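Local atomic coordinates of acetylornithine aminotransferase (Aquifex aeolicus, PDB entry 2EH6), a protein that catalyses the pyridoxal-phosphate-dependent transfer of an amino group between N(2)-acetyl-L-ornithine and 2-oxoglutarate, a step of arginine biosynthesis. Residues S35-N40 / R352-L357; K339-N344 / I368-E373. All blocks are in the same frame, centred on the assembly; numbering follows the deposited sequence.

Contact 1 (S35-N40 / R352-L357); sequences SGIGVN and RFLPPL
Ser-35 meets Leu-354 through one hydrogen bond: the hydroxyl OG gives its proton to the carbonyl oxygen Leu-354 O at 2.5 Å. The C=O...OG angle of 161° brings the donor in nearly end-on to the carbonyl. With chi1 at 69°, OG sits between the backbone N and the carbonyl carbon of its own residue, which turns it to the 352-357 backbone, while CB lies 4.1 Å from Pro-356 CG. An alanine here would lose the hydroxyl and would probably leave the buried Leu-354 O without this donor. In the backbone, Ser-35 O accepts from Val-39 N and Asn-40 N, which arrive at opposite faces of its plane and close a short left-handed helical turn, with phi positive from Ser-35 to Gly-38. Ile-37 then turns its CG2 branch to the strand end, 4.1 Å from Arg-352 NH1 and oblique to the guanidinium, whose NH2 is hydrogen-bonded to Asn-344. The turn stands beside the cofactor site of this class-III aminotransferase: the Ile-37 side chain lies about 5 Å from the bound pyridoxal phosphate (nearest atoms), and Leu-66 of the second subunit packs on Ile-37. At Gly-38, where the positive phi of 70° favours glycine, the methyl Leu-354 CD1 rests 3.6 Å from Gly-38 N. Asn-40 closes the contact with its carbonyl O, 3.6 Å from Pro-356 CB.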
# COMPACT_ATOMS: atom_id res chain seq x y z
N SER A 35 1.81 18.33 -8.83
CA SER A 35 1.58 17.95 -7.43
C SER A 35 1.81 16.46 -7.14
O SER A 35 1.03 15.83 -6.40
CB SER A 35 0.17 18.35 -6.98
OG SER A 35 -0.84 17.58 -7.62
N GLY A 36 2.87 15.90 -7.71
CA GLY A 36 3.20 14.50 -7.47
C GLY A 36 2.12 13.56 -7.97
O GLY A 36 1.91 12.48 -7.42
N ILE A 37 1.46 13.99 -9.05
CA ILE A 37 0.37 13.27 -9.70
C ILE A 37 -0.92 13.41 -8.88
O ILE A 37 -1.58 12.42 -8.56
CB ILE A 37 0.67 11.77 -9.90
CG1 ILE A 37 2.04 11.58 -10.54
CG2 ILE A 37 -0.37 11.16 -10.84
CD1 ILE A 37 2.39 10.12 -10.79
N GLY A 38 -1.25 14.65 -8.53
CA GLY A 38 -2.48 14.92 -7.79
C GLY A 38 -2.50 14.47 -6.35
O GLY A 38 -3.57 14.26 -5.77
N VAL A 39 -1.33 14.33 -5.75
CA VAL A 39 -1.23 13.89 -4.36
C VAL A 39 -1.10 15.06 -3.38
O VAL A 39 -1.74 15.08 -2.33
CB VAL A 39 -0.02 12.94 -4.19
CG1 VAL A 39 0.24 12.69 -2.72
CG2 VAL A 39 -0.29 11.63 -4.93
N ASN A 40 -0.26 16.03 -3.72
CA ASN A 40 -0.06 17.16 -2.84
C ASN A 40 -1.18 18.18 -2.99
O ASN A 40 -0.97 19.31 -3.43
CB ASN A 40 1.31 17.79 -3.11
CG ASN A 40 2.44 16.79 -2.96
OD1 ASN A 40 2.60 16.16 -1.91
ND2 ASN A 40 3.22 16.63 -4.01
N ARG A 352 -0.96 16.77 -19.03
CA ARG A 352 -1.89 16.72 -17.91
C ARG A 352 -1.44 17.72 -16.85
O ARG A 352 -0.26 17.81 -16.53
CB ARG A 352 -1.93 15.30 -17.33
CG ARG A 352 -2.76 15.17 -16.06
CD ARG A 352 -2.89 13.72 -15.61
NE ARG A 352 -1.62 13.00 -15.62
CZ ARG A 352 -1.43 11.82 -15.05
NH1 ARG A 352 -2.42 11.22 -14.41
NH2 ARG A 352 -0.24 11.23 -15.12
N PHE A 353 -2.40 18.49 -16.33
CA PHE A 353 -2.11 19.49 -15.31
C PHE A 353 -2.85 19.14 -14.03
O PHE A 353 -4.07 18.98 -14.03
CB PHE A 353 -2.55 20.88 -15.79
CG PHE A 353 -2.06 21.22 -17.17
CD1 PHE A 353 -0.72 21.51 -17.40
CD2 PHE A 353 -2.95 21.22 -18.25
CE1 PHE A 353 -0.26 21.80 -18.69
CE2 PHE A 353 -2.50 21.50 -19.54
CZ PHE A 353 -1.15 21.79 -19.76
N LEU A 354 -2.10 19.00 -12.93
CA LEU A 354 -2.68 18.65 -11.63
C LEU A 354 -2.06 19.52 -10.55
O LEU A 354 -1.42 19.02 -9.63
CB LEU A 354 -2.40 17.18 -11.32
CG LEU A 354 -3.08 16.14 -12.22
CD1 LEU A 354 -2.49 14.76 -11.94
CD2 LEU A 354 -4.58 16.16 -11.97
N PRO A 355 -2.23 20.84 -10.65
CA PRO A 355 -1.66 21.73 -9.63
C PRO A 355 -2.29 21.52 -8.26
O PRO A 355 -3.36 20.91 -8.15
CB PRO A 355 -1.95 23.11 -10.20
CG PRO A 355 -3.26 22.91 -10.90
CD PRO A 355 -3.01 21.61 -11.64
N PRO A 356 -1.64 22.00 -7.20
CA PRO A 356 -2.19 21.84 -5.85
C PRO A 356 -3.53 22.56 -5.85
O PRO A 356 -3.72 23.51 -6.62
CB PRO A 356 -1.15 22.53 -4.97
CG PRO A 356 0.12 22.30 -5.73
CD PRO A 356 -0.30 22.62 -7.14
N LEU A 357 -4.46 22.14 -5.01
CA LEU A 357 -5.77 22.76 -5.00
C LEU A 357 -5.78 24.19 -4.44
O LEU A 357 -6.78 24.89 -4.54
CB LEU A 357 -6.78 21.87 -4.27
CG LEU A 357 -6.86 20.44 -4.84
CD1 LEU A 357 -7.99 19.68 -4.15
CD2 LEU A 357 -7.10 20.47 -6.36

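Contact 2 (K339-N344 / I368-E373)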
# COMPACT_ATOMS: atom_id res chain seq x y z
N LYS A 339 12.23 25.87 -17.86
CA LYS A 339 11.71 27.20 -17.57
C LYS A 339 11.04 27.32 -16.20
O LYS A 339 10.27 28.25 -15.97
CB LYS A 339 10.73 27.63 -18.66
CG LYS A 339 11.33 27.65 -20.06
CD LYS A 339 10.73 28.75 -20.92
CE LYS A 339 11.44 28.83 -22.27
NZ LYS A 339 11.30 30.18 -22.88
N GLY A 340 11.33 26.38 -15.31
CA GLY A 340 10.77 26.43 -13.97
C GLY A 340 9.30 26.05 -13.83
O GLY A 340 8.62 26.54 -12.93
N LEU A 341 8.82 25.18 -14.71
CA LEU A 341 7.43 24.73 -14.64
C LEU A 341 7.34 23.21 -14.76
O LEU A 341 7.88 22.63 -15.71
CB LEU A 341 6.58 25.35 -15.76
CG LEU A 341 5.13 24.84 -15.79
CD1 LEU A 341 4.39 25.36 -14.56
CD2 LEU A 341 4.42 25.30 -17.06
N LEU A 342 6.67 22.59 -13.80
CA LEU A 342 6.49 21.15 -13.80
C LEU A 342 5.13 20.77 -14.38
O LEU A 342 4.09 21.10 -13.80
CB LEU A 342 6.58 20.59 -12.38
CG LEU A 342 7.83 20.87 -11.55
CD1 LEU A 342 7.68 20.22 -10.18
CD2 LEU A 342 9.06 20.34 -12.26
N ILE A 343 5.15 20.10 -15.53
CA ILE A 343 3.93 19.64 -16.16
C ILE A 343 4.12 18.15 -16.44
O ILE A 343 5.23 17.63 -16.31
CB ILE A 343 3.62 20.40 -17.49
CG1 ILE A 343 4.81 20.31 -18.45
CG2 ILE A 343 3.29 21.85 -17.18
CD1 ILE A 343 4.59 21.05 -19.76
N ASN A 344 3.05 17.47 -16.83
CA ASN A 344 3.12 16.03 -17.10
C ASN A 344 2.60 15.66 -18.48
O ASN A 344 1.73 16.32 -19.03
CB ASN A 344 2.34 15.28 -16.02
CG ASN A 344 2.31 13.78 -16.25
OD1 ASN A 344 1.30 13.23 -16.68
ND2 ASN A 344 3.42 13.12 -15.96
N ILE A 368 0.65 29.61 -17.71
CA ILE A 368 0.17 29.87 -19.06
C ILE A 368 1.24 30.56 -19.89
O ILE A 368 1.45 30.21 -21.05
CB ILE A 368 -1.11 30.74 -19.03
CG1 ILE A 368 -2.27 29.93 -18.44
CG2 ILE A 368 -1.44 31.23 -20.44
CD1 ILE A 368 -2.63 28.67 -19.23
N SER A 369 1.93 31.53 -19.30
CA SER A 369 2.98 32.26 -20.01
C SER A 369 4.04 31.29 -20.51
O SER A 369 4.45 31.35 -21.68
CB SER A 369 3.61 33.30 -19.08
OG SER A 369 4.53 34.11 -19.78
N VAL A 370 4.49 30.39 -19.64
CA VAL A 370 5.51 29.41 -20.01
C VAL A 370 5.00 28.52 -21.14
O VAL A 370 5.73 28.22 -22.09
CB VAL A 370 5.88 28.52 -18.81
CG1 VAL A 370 6.74 27.36 -19.27
CG2 VAL A 370 6.61 29.35 -17.76
N LEU A 371 3.74 28.11 -21.04
CA LEU A 371 3.14 27.26 -22.07
C LEU A 371 3.08 27.99 -23.41
O LEU A 371 3.38 27.42 -24.45
CB LEU A 371 1.73 26.86 -21.64
CG LEU A 371 1.66 25.89 -20.45
CD1 LEU A 371 0.21 25.66 -20.05
CD2 LEU A 371 2.32 24.58 -20.84
N ARG A 372 2.70 29.27 -23.37
CA ARG A 372 2.61 30.07 -24.58
C ARG A 372 3.98 30.13 -25.26
O ARG A 372 4.08 30.07 -26.48
CB ARG A 372 2.13 31.48 -24.24
CG ARG A 372 1.91 32.39 -25.46
CD ARG A 372 1.27 33.71 -25.06
NE ARG A 372 0.84 34.52 -26.20
CZ ARG A 372 1.64 35.25 -26.97
NH1 ARG A 372 2.94 35.31 -26.73
NH2 ARG A 372 1.13 35.96 -27.98
N GLU A 373 5.03 30.23 -24.45
CA GLU A 373 6.38 30.32 -24.99
C GLU A 373 6.98 29.01 -25.50
O GLU A 373 7.90 29.03 -26.32
CB GLU A 373 7.33 30.93 -23.95
CG GLU A 373 7.06 32.39 -23.65
CD GLU A 373 7.13 33.27 -24.90
OE1 GLU A 373 8.20 33.31 -25.55
OE2 GLU A 373 6.11 33.92 -25.23
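Leu-341 reaches across to Val-370, and its side chain can be followed outward from the strand to the helix. Its CB, directed at helix 361-374, already stands 4.0 Å from the methyl Val-370 CG1. From there CG runs anti to the backbone N (chi1 176°), and CD2 carries the extended line on, roughly anti to CA, to the helix surface. There CD2 meets Val-370 CG1 at 3.8 Å and Val-370 CB at nearly the same separation, so one methyl bears on the valine's branch point as well as on one of its arms. The leucine and valine lie side by side, running opposite ways. CD2 also approaches Leu-371 CD2, more loosely at 4.4 Å, and thereby touches two successive residues of the helix.

The arrangement is a helix laid against a sheet, with no hydrogen bond between the two segments: strand 341-346 belongs to a seven-stranded mixed sheet, with strands 29-32 and 350-353 as its neighbours. The segment enters that strand from helix 330-338 through a Schellman motif, in which Gly-340, at phi 75°, is the C-prime residue.

Two residues along the strand, Ile-343 repeats the approach with CD1, 4.3 Å from Leu-371 CD2. At the solvent-facing margin, Lys-339 lays CB 4.0 Å from Val-370 CG1, and its chain crosses that of Glu-373 at about a right angle. Lys-339 NZ ends 4.2 Å from Glu-373 CB, while the carboxylate makes a long salt bridge with Arg-372. Lys-339 NZ and Glu-373 OE1 remain 5.2 Å apart, too far for a salt bridge, though some attraction is likely.

In the fold
From the N terminus, the chain first passes 35-40, whose partner 352-357 comes more than 300 residues later, so contact 1 closes a very long loop that takes in the cofactor-binding residues and one of the two seven-stranded sheets. Contact 2 opens inside that loop at 339-344 and closes beyond it at 368-373, so the two cross. They meet on the other sheet, where strands 341-346 and 350-353 are neighbours: Arg-352 N lies 2.7 Å from Asn-344 O, a probable hydrogen bond, and Phe-353 packs on both Ile-343 and Leu-371. Contact 1 joins the end of strand 350-353 to the turn following strand 29-32, beside the cofactor; contact 2 joins strand 341-346 to helix 361-374.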